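Local coordinates for protein transcriptional regulator, PadR family (PDB 3HHH) that probably binds DNA through a winged helix-turn-helix domain and regulates transcription as a dimer, as in other members of the PadR family, at residues Gly16-Ile21 with Thr51-Leu56; Val62-Lys67 with Met74-Arg79. All coordinates share one frame; numbering follows the deposited sequence.

Contact 1: residues Gly16-Ile21 with Thr51-Leu56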
ATOM      1  N   GLY B  16      -0.193  -6.181  -7.330  1.00 16.18           N
ATOM      2  CA  GLY B  16       0.621  -5.648  -8.415  1.00 15.97           C
ATOM      3  C   GLY B  16       1.921  -6.399  -8.603  1.00 15.78           C
ATOM      4  O   GLY B  16       2.315  -6.687  -9.729  1.00 15.85           O
ATOM      5  N   LEU B  17       2.589  -6.710  -7.498  1.00 15.64           N
ATOM      6  CA  LEU B  17       3.844  -7.455  -7.540  1.00 15.65           C
ATOM      7  C   LEU B  17       3.633  -8.892  -8.009  1.00 15.70           C
ATOM      8  O   LEU B  17       4.478  -9.453  -8.701  1.00 15.79           O
ATOM      9  CB  LEU B  17       4.507  -7.465  -6.159  1.00 15.67           C
ATOM     10  CG  LEU B  17       4.955  -6.120  -5.589  1.00 15.45           C
ATOM     11  CD1 LEU B  17       5.621  -6.340  -4.239  1.00 14.88           C
ATOM     12  CD2 LEU B  17       5.898  -5.394  -6.556  1.00 15.16           C
ATOM     13  N   VAL B  18       2.510  -9.487  -7.620  1.00 15.84           N
ATOM     14  CA  VAL B  18       2.169 -10.836  -8.060  1.00 15.79           C
ATOM     15  C   VAL B  18       1.980 -10.847  -9.574  1.00 15.95           C
ATOM     16  O   VAL B  18       2.550 -11.688 -10.263  1.00 16.08           O
ATOM     17  CB  VAL B  18       0.910 -11.379  -7.334  1.00 15.73           C
ATOM     18  CG1 VAL B  18       0.339 -12.588  -8.057  1.00 15.31           C
ATOM     19  CG2 VAL B  18       1.249 -11.726  -5.890  1.00 15.26           C
ATOM     20  N   LEU B  19       1.199  -9.905 -10.092  1.00 16.12           N
ATOM     21  CA  LEU B  19       1.040  -9.784 -11.539  1.00 16.38           C
ATOM     22  C   LEU B  19       2.413  -9.657 -12.201  1.00 16.83           C
ATOM     23  O   LEU B  19       2.702 -10.349 -13.183  1.00 16.97           O
ATOM     24  CB  LEU B  19       0.160  -8.582 -11.905  1.00 16.21           C
ATOM     25  CG  LEU B  19      -1.335  -8.659 -11.575  1.00 15.79           C
ATOM     26  CD1 LEU B  19      -2.049  -7.423 -12.114  1.00 15.45           C
ATOM     27  CD2 LEU B  19      -1.971  -9.919 -12.131  1.00 14.80           C
ATOM     28  N   ALA B  20       3.256  -8.792 -11.634  1.00 17.13           N
ATOM     29  CA  ALA B  20       4.614  -8.562 -12.127  1.00 17.32           C
ATOM     30  C   ALA B  20       5.411  -9.854 -12.252  1.00 17.68           C
ATOM     31  O   ALA B  20       6.008 -10.119 -13.299  1.00 17.70           O
ATOM     32  CB  ALA B  20       5.345  -7.589 -11.214  1.00 17.22           C
ATOM     33  N   ILE B  21       5.414 -10.651 -11.184  1.00 18.04           N
ATOM     34  CA  ILE B  21       6.152 -11.918 -11.165  1.00 18.42           C
ATOM     35  C   ILE B  21       5.648 -12.884 -12.241  1.00 18.93           C
ATOM     36  O   ILE B  21       6.445 -13.496 -12.951  1.00 18.93           O
ATOM     37  CB  ILE B  21       6.081 -12.599  -9.784  1.00 18.36           C
ATOM     38  CG1 ILE B  21       6.868 -11.791  -8.751  1.00 18.24           C
ATOM     39  CG2 ILE B  21       6.641 -14.011  -9.850  1.00 18.21           C
ATOM     40  CD1 ILE B  21       6.533 -12.150  -7.316  1.00 17.51           C
ATOM     41  N   THR B  51      -4.591 -16.699  -1.813  1.00 26.88           N
ATOM     42  CA  THR B  51      -5.794 -15.866  -1.751  1.00 26.70           C
ATOM     43  C   THR B  51      -5.802 -14.852  -2.886  1.00 26.53           C
ATOM     44  O   THR B  51      -6.818 -14.666  -3.554  1.00 26.49           O
ATOM     45  CB  THR B  51      -5.894 -15.100  -0.409  1.00 26.72           C
ATOM     46  OG1 THR B  51      -5.809 -16.024   0.682  1.00 27.06           O
ATOM     47  CG2 THR B  51      -7.209 -14.334  -0.318  1.00 26.34           C
ATOM     48  N   ILE B  52      -4.660 -14.200  -3.089  1.00 26.40           N
ATOM     49  CA  ILE B  52      -4.497 -13.227  -4.166  1.00 26.30           C
ATOM     50  C   ILE B  52      -4.670 -13.883  -5.534  1.00 26.23           C
ATOM     51  O   ILE B  52      -5.337 -13.326  -6.405  1.00 26.29           O
ATOM     52  CB  ILE B  52      -3.117 -12.524  -4.086  1.00 26.31           C
ATOM     53  CG1 ILE B  52      -3.095 -11.550  -2.903  1.00 26.19           C
ATOM     54  CG2 ILE B  52      -2.802 -11.787  -5.385  1.00 26.08           C
ATOM     55  CD1 ILE B  52      -1.722 -11.002  -2.587  1.00 25.97           C
ATOM     56  N   LEU B  53      -4.085 -15.069  -5.707  1.00 26.09           N
ATOM     57  CA  LEU B  53      -4.168 -15.798  -6.977  1.00 26.00           C
ATOM     58  C   LEU B  53      -5.602 -16.208  -7.322  1.00 26.19           C
ATOM     59  O   LEU B  53      -6.001 -16.148  -8.489  1.00 26.31           O
ATOM     60  CB  LEU B  53      -3.254 -17.028  -6.959  1.00 25.89           C
ATOM     61  CG  LEU B  53      -1.756 -16.742  -7.083  1.00 25.56           C
ATOM     62  CD1 LEU B  53      -0.935 -17.960  -6.665  1.00 24.86           C
ATOM     63  CD2 LEU B  53      -1.406 -16.298  -8.506  1.00 24.55           C
ATOM     64  N   LEU B  54      -6.373 -16.623  -6.319  1.00 26.31           N
ATOM     65  CA  LEU B  54      -7.799 -16.893  -6.520  1.00 26.41           C
ATOM     66  C   LEU B  54      -8.500 -15.670  -7.109  1.00 26.62           C
ATOM     67  O   LEU B  54      -9.279 -15.791  -8.053  1.00 26.53           O
ATOM     68  CB  LEU B  54      -8.482 -17.306  -5.206  1.00 26.36           C
ATOM     69  CG  LEU B  54      -8.417 -18.795  -4.846  1.00 26.32           C
ATOM     70  CD1 LEU B  54      -8.784 -19.019  -3.380  1.00 25.89           C
ATOM     71  CD2 LEU B  54      -9.321 -19.611  -5.765  1.00 25.57           C
ATOM     72  N   ARG B  55      -8.205 -14.496  -6.558  1.00 26.99           N
ATOM     73  CA  ARG B  55      -8.857 -13.265  -6.996  1.00 27.36           C
ATOM     74  C   ARG B  55      -8.435 -12.862  -8.410  1.00 27.60           C
ATOM     75  O   ARG B  55      -9.268 -12.438  -9.213  1.00 27.57           O
ATOM     76  CB  ARG B  55      -8.580 -12.121  -6.014  1.00 27.39           C
ATOM     77  CG  ARG B  55      -9.377 -10.864  -6.332  1.00 27.54           C
ATOM     78  CD  ARG B  55      -9.259  -9.802  -5.254  1.00 27.71           C
ATOM     79  NE  ARG B  55      -9.949  -8.579  -5.664  1.00 27.67           N
ATOM     80  CZ  ARG B  55      -9.462  -7.681  -6.521  1.00 27.75           C
ATOM     81  NH1 ARG B  55      -8.261  -7.842  -7.071  1.00 27.45           N
ATOM     82  NH2 ARG B  55     -10.182  -6.606  -6.830  1.00 27.86           N
ATOM     83  N   LEU B  56      -7.144 -12.991  -8.705  1.00 27.91           N
ATOM     84  CA  LEU B  56      -6.625 -12.702 -10.041  1.00 28.29           C
ATOM     85  C   LEU B  56      -7.313 -13.568 -11.091  1.00 28.70           C
ATOM     86  O   LEU B  56      -7.765 -13.067 -12.127  1.00 28.84           O
ATOM     87  CB  LEU B  56      -5.110 -12.936 -10.099  1.00 28.23           C
ATOM     88  CG  LEU B  56      -4.229 -11.965  -9.312  1.00 28.01           C
ATOM     89  CD1 LEU B  56      -2.785 -12.422  -9.378  1.00 28.03           C
ATOM     90  CD2 LEU B  56      -4.376 -10.537  -9.832  1.00 27.57           C
TER

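Contact 2: residues Val62-Lys67 with Met74-Arg79. With SO4 (sulfate ion), chain E.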
ATOM      1  N   VAL B  62      -5.325 -13.399 -14.891  1.00 31.78           N
ATOM      2  CA  VAL B  62      -4.414 -14.519 -15.116  1.00 31.83           C
ATOM      3  C   VAL B  62      -5.205 -15.762 -15.533  1.00 31.89           C
ATOM      4  O   VAL B  62      -6.356 -15.931 -15.132  1.00 32.05           O
ATOM      5  CB  VAL B  62      -3.587 -14.849 -13.849  1.00 31.89           C
ATOM      6  CG1 VAL B  62      -2.750 -13.642 -13.424  1.00 31.99           C
ATOM      7  CG2 VAL B  62      -4.492 -15.312 -12.705  1.00 31.75           C
ATOM      8  N   ILE B  63      -4.591 -16.607 -16.359  1.00 31.87           N
ATOM      9  CA  ILE B  63      -5.115 -17.941 -16.643  1.00 31.83           C
ATOM     10  C   ILE B  63      -4.333 -18.942 -15.803  1.00 31.80           C
ATOM     11  O   ILE B  63      -3.125 -18.792 -15.625  1.00 31.81           O
ATOM     12  CB  ILE B  63      -4.958 -18.338 -18.127  1.00 31.90           C
ATOM     13  CG1 ILE B  63      -5.628 -17.311 -19.041  1.00 31.92           C
ATOM     14  CG2 ILE B  63      -5.557 -19.726 -18.372  1.00 31.72           C
ATOM     15  CD1 ILE B  63      -5.469 -17.610 -20.523  1.00 31.49           C
ATOM     16  N   ALA B  64      -5.030 -19.959 -15.297  1.00 31.77           N
ATOM     17  CA  ALA B  64      -4.419 -21.017 -14.494  1.00 31.70           C
ATOM     18  C   ALA B  64      -4.566 -22.366 -15.193  1.00 31.68           C
ATOM     19  O   ALA B  64      -5.598 -22.656 -15.803  1.00 31.73           O
ATOM     20  CB  ALA B  64      -5.061 -21.067 -13.120  1.00 31.71           C
ATOM     21  N   GLU B  65      -3.531 -23.191 -15.095  1.00 31.59           N
ATOM     22  CA  GLU B  65      -3.524 -24.487 -15.764  1.00 31.60           C
ATOM     23  C   GLU B  65      -2.491 -25.407 -15.121  1.00 31.45           C
ATOM     24  O   GLU B  65      -1.444 -24.946 -14.666  1.00 31.38           O
ATOM     25  CB  GLU B  65      -3.261 -24.286 -17.262  1.00 31.64           C
ATOM     26  CG  GLU B  65      -2.517 -25.404 -17.968  1.00 31.81           C
ATOM     27  CD  GLU B  65      -2.217 -25.054 -19.408  1.00 32.32           C
ATOM     28  OE1 GLU B  65      -1.112 -24.532 -19.671  1.00 32.28           O
ATOM     29  OE2 GLU B  65      -3.093 -25.276 -20.271  1.00 33.13           O
ATOM     30  N   LYS B  66      -2.796 -26.703 -15.085  1.00 31.32           N
ATOM     31  CA  LYS B  66      -1.963 -27.676 -14.382  1.00 31.20           C
ATOM     32  C   LYS B  66      -1.000 -28.402 -15.311  1.00 31.20           C
ATOM     33  O   LYS B  66      -1.397 -28.908 -16.360  1.00 31.17           O
ATOM     34  CB  LYS B  66      -2.829 -28.708 -13.666  1.00 31.16           C
ATOM     35  CG  LYS B  66      -3.814 -28.125 -12.680  1.00 31.11           C
ATOM     36  CD  LYS B  66      -4.263 -29.179 -11.684  1.00 31.16           C
ATOM     37  CE  LYS B  66      -5.519 -28.761 -10.956  1.00 31.20           C
ATOM     38  NZ  LYS B  66      -5.935 -29.793  -9.976  1.00 31.41           N
ATOM     39  N   LYS B  67       0.265 -28.450 -14.912  1.00 31.25           N
ATOM     40  CA  LYS B  67       1.284 -29.198 -15.635  1.00 31.38           C
ATOM     41  C   LYS B  67       2.160 -29.935 -14.628  1.00 31.56           C
ATOM     42  O   LYS B  67       2.156 -29.589 -13.444  1.00 31.44           O
ATOM     43  CB  LYS B  67       2.163 -28.261 -16.467  1.00 31.41           C
ATOM     44  CG  LYS B  67       1.431 -27.187 -17.255  1.00 31.23           C
ATOM     45  CD  LYS B  67       2.426 -26.396 -18.083  1.00 31.19           C
ATOM     46  CE  LYS B  67       1.761 -25.301 -18.881  1.00 31.18           C
ATOM     47  NZ  LYS B  67       2.771 -24.435 -19.551  1.00 31.27           N
HETATM   48  N   MSE B  74       1.514 -32.677 -10.249  1.00 32.13           N
HETATM   49  CA  MSE B  74       0.903 -31.563 -10.966  1.00 32.03           C
HETATM   50  C   MSE B  74       0.937 -30.311 -10.102  1.00 31.79           C
HETATM   51  O   MSE B  74       0.901 -30.394  -8.874  1.00 31.76           O
HETATM   52  CB  MSE B  74      -0.546 -31.883 -11.335  1.00 32.08           C
HETATM   53  CG  MSE B  74      -0.696 -33.020 -12.322  1.00 32.41           C
HETATM   54 SE   MSE B  74      -0.314 -32.483 -14.153  0.70 33.31          SE
HETATM   55  CE  MSE B  74      -2.058 -31.751 -14.648  1.00 32.19           C
ATOM     56  N   ARG B  75       1.018 -29.157 -10.756  1.00 31.54           N
ATOM     57  CA  ARG B  75       0.964 -27.866 -10.080  1.00 31.40           C
ATOM     58  C   ARG B  75       0.149 -26.898 -10.915  1.00 31.07           C
ATOM     59  O   ARG B  75       0.068 -27.044 -12.131  1.00 31.04           O
ATOM     60  CB  ARG B  75       2.372 -27.308  -9.868  1.00 31.57           C
ATOM     61  CG  ARG B  75       3.051 -27.800  -8.607  1.00 32.18           C
ATOM     62  CD  ARG B  75       4.541 -27.543  -8.662  1.00 33.31           C
ATOM     63  NE  ARG B  75       5.221 -27.941  -7.428  1.00 34.22           N
ATOM     64  CZ  ARG B  75       6.545 -28.023  -7.278  1.00 34.99           C
ATOM     65  NH1 ARG B  75       7.366 -27.733  -8.286  1.00 35.36           N
ATOM     66  NH2 ARG B  75       7.058 -28.393  -6.108  1.00 35.30           N
ATOM     67  N   LYS B  76      -0.443 -25.908 -10.256  1.00 30.77           N
ATOM     68  CA  LYS B  76      -1.266 -24.911 -10.932  1.00 30.58           C
ATOM     69  C   LYS B  76      -0.385 -23.734 -11.373  1.00 30.34           C
ATOM     70  O   LYS B  76       0.007 -22.899 -10.559  1.00 30.30           O
ATOM     71  CB  LYS B  76      -2.401 -24.459 -10.003  1.00 30.59           C
ATOM     72  CG  LYS B  76      -3.583 -23.813 -10.708  1.00 30.51           C
ATOM     73  CD  LYS B  76      -4.815 -23.808  -9.813  1.00 30.64           C
ATOM     74  CE  LYS B  76      -5.957 -23.008 -10.428  1.00 30.69           C
ATOM     75  NZ  LYS B  76      -7.283 -23.374  -9.846  1.00 30.54           N
ATOM     76  N   PHE B  77      -0.069 -23.696 -12.666  1.00 30.13           N
ATOM     77  CA  PHE B  77       0.806 -22.671 -13.241  1.00 29.90           C
ATOM     78  C   PHE B  77      -0.003 -21.507 -13.811  1.00 29.85           C
ATOM     79  O   PHE B  77      -1.097 -21.710 -14.344  1.00 29.89           O
ATOM     80  CB  PHE B  77       1.686 -23.274 -14.340  1.00 29.80           C
ATOM     81  CG  PHE B  77       2.778 -24.165 -13.820  1.00 29.60           C
ATOM     82  CD1 PHE B  77       4.022 -23.642 -13.500  1.00 29.24           C
ATOM     83  CD2 PHE B  77       2.565 -25.525 -13.656  1.00 29.85           C
ATOM     84  CE1 PHE B  77       5.038 -24.459 -13.024  1.00 29.36           C
ATOM     85  CE2 PHE B  77       3.576 -26.354 -13.178  1.00 29.95           C
ATOM     86  CZ  PHE B  77       4.814 -25.816 -12.859  1.00 29.87           C
ATOM     87  N   TYR B  78       0.551 -20.297 -13.716  1.00 29.73           N
ATOM     88  CA  TYR B  78      -0.160 -19.073 -14.100  1.00 29.72           C
ATOM     89  C   TYR B  78       0.532 -18.293 -15.217  1.00 29.57           C
ATOM     90  O   TYR B  78       1.746 -18.376 -15.390  1.00 29.56           O
ATOM     91  CB  TYR B  78      -0.316 -18.148 -12.888  1.00 29.77           C
ATOM     92  CG  TYR B  78      -1.153 -18.719 -11.771  1.00 30.12           C
ATOM     93  CD1 TYR B  78      -2.513 -18.431 -11.675  1.00 30.44           C
ATOM     94  CD2 TYR B  78      -0.586 -19.545 -10.804  1.00 30.59           C
ATOM     95  CE1 TYR B  78      -3.287 -18.956 -10.644  1.00 30.59           C
ATOM     96  CE2 TYR B  78      -1.351 -20.074  -9.770  1.00 30.90           C
ATOM     97  CZ  TYR B  78      -2.698 -19.775  -9.695  1.00 30.81           C
ATOM     98  OH  TYR B  78      -3.450 -20.300  -8.668  1.00 31.70           O
ATOM     99  N   ARG B  79      -0.259 -17.523 -15.959  1.00 29.42           N
ATOM    100  CA  ARG B  79       0.261 -16.590 -16.954  1.00 29.42           C
ATOM    101  C   ARG B  79      -0.726 -15.441 -17.141  1.00 29.23           C
ATOM    102  O   ARG B  79      -1.933 -15.610 -16.960  1.00 29.06           O
ATOM    103  CB  ARG B  79       0.534 -17.295 -18.289  1.00 29.61           C
ATOM    104  CG  ARG B  79      -0.670 -18.017 -18.896  1.00 30.26           C
ATOM    105  CD  ARG B  79      -0.273 -18.878 -20.091  1.00 31.08           C
ATOM    106  NE  ARG B  79      -1.398 -19.677 -20.596  1.00 32.27           N
ATOM    107  CZ  ARG B  79      -1.696 -20.927 -20.224  1.00 32.52           C
ATOM    108  NH1 ARG B  79      -0.960 -21.577 -19.325  1.00 32.75           N
ATOM    109  NH2 ARG B  79      -2.749 -21.540 -20.762  1.00 32.37           N
TER
HETATM  110  S   SO4 E 114      -0.124 -26.033  -6.419  1.00 88.79           S
HETATM  111  O1  SO4 E 114       0.401 -27.378  -6.625  1.00 88.96           O
HETATM  112  O2  SO4 E 114      -1.321 -25.830  -7.235  1.00 88.55           O
HETATM  113  O3  SO4 E 114      -0.463 -25.878  -5.005  1.00 88.84           O
HETATM  114  O4  SO4 E 114       0.896 -25.057  -6.799  1.00 88.99           O

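Contact 1: residues Gly16-Ile21 with Thr51-Leu56
V18 and L19 of helix 13-24 meet I52, L53 and L56 of helix 46-58 in the core of the winged helix-turn-helix domain. By its place just before the wing, helix 46-58 is probably the recognition helix of this fold. The two segments cross at -75°, and their axes come no nearer than 10.8 Å. The gap is bridged by side chains alone, and all five touching residues are buried.

V18 points at the other helix and divides its two methyls. CG1 lies anti to the backbone N (chi1 164°), which sends it to L56 and L53. CG2, beside the backbone N, meets CG2 of I52 at 4.1 Å. The CG1 methyl comes to 3.4 Å from CD1 of L56, while CD2 of L53 lies further off, at 4.1 Å from the same V18 CG1.

L56 also points across and forks at its end. Its CD1 branch meets V18 and also lies near L19 CD2; its CD2 branch meets L19. L19 leaves its backbone at an angle to helix 46-58, but its end turns in toward L56. No hydrogen bond links the segments. I32 of helix 29-37 also touches L53, and W61 also packs on L56. The side chains of L19 and L56 meet obliquely, methyl against methyl, with L19 CD2 at 3.4 Å from L56 CD2.

Contact 2: residues Val62-Lys67 with Met74-Arg79
The antiparallel beta hairpin of strands 62-69 and 74-80 is the wing of the winged helix-turn-helix domain. I63 with R79, E65 with F77 and K67 with R75 are hydrogen-bonded pairs. Each has two backbone bonds, such as F77 N to E65 O at 2.7 Å. A64 with Y78 and K66 with K76 are non-hydrogen-bonded pairs.

The face of I63, E65, K67, R75, F77 and R79 carries a salt-bridge network. R79 NH1 donates to E65 OE1 at 3.0 Å. It reaches this oxygen from above the carboxylate plane, and the carboxylate and guanidinium planes are 49° apart. R79 CG sits between the backbone N and the carbonyl carbon (chi1 57°), and the extended chain carries the guanidinium to E65. I63 CG2 lies over one face of the guanidinium. K67 NZ forms a salt bridge with E26 and only a long one to E65. The F77 ring crosses the K67 side chain at about a right angle, and K67 O lies in the ring plane at its edge, 3.5 Å from CE2.

The face of A64, K66, K76 and Y78 is turned partly to helix 46-58. CB of A64 touches both K76 CE, at 3.4 Å, and Y78 CE1, at 3.7 Å. V62 CG2 meets Y78 CD1 at 3.8 Å. A sulfate ion, probably from the crystallisation liquor, lies beside the second strand. K76 N donates to its O2 at 3.1 Å.

In the fold
Contact 1 lies in the helical core of the domain and contact 2 within its wing; side chains of the two meet where the wing begins. Their centres are about 13 Å apart. They follow each other along the chain, since helix 46-58 leads into strand 62-69. The root of the wing packs directly on the helices. V62 CG2 lies 3.6 Å from L56 CB, and V62 CG1 lies 4.0 Å from L19 CD2. From the second strand, Y78 OH comes to 3.7 Å from L53 CB. V62 and Y78 also touch I22 of helix 13-24. Contact 1 is buried near the chain centre, whereas contact 2 runs outward to the surface, where the sulfate binds.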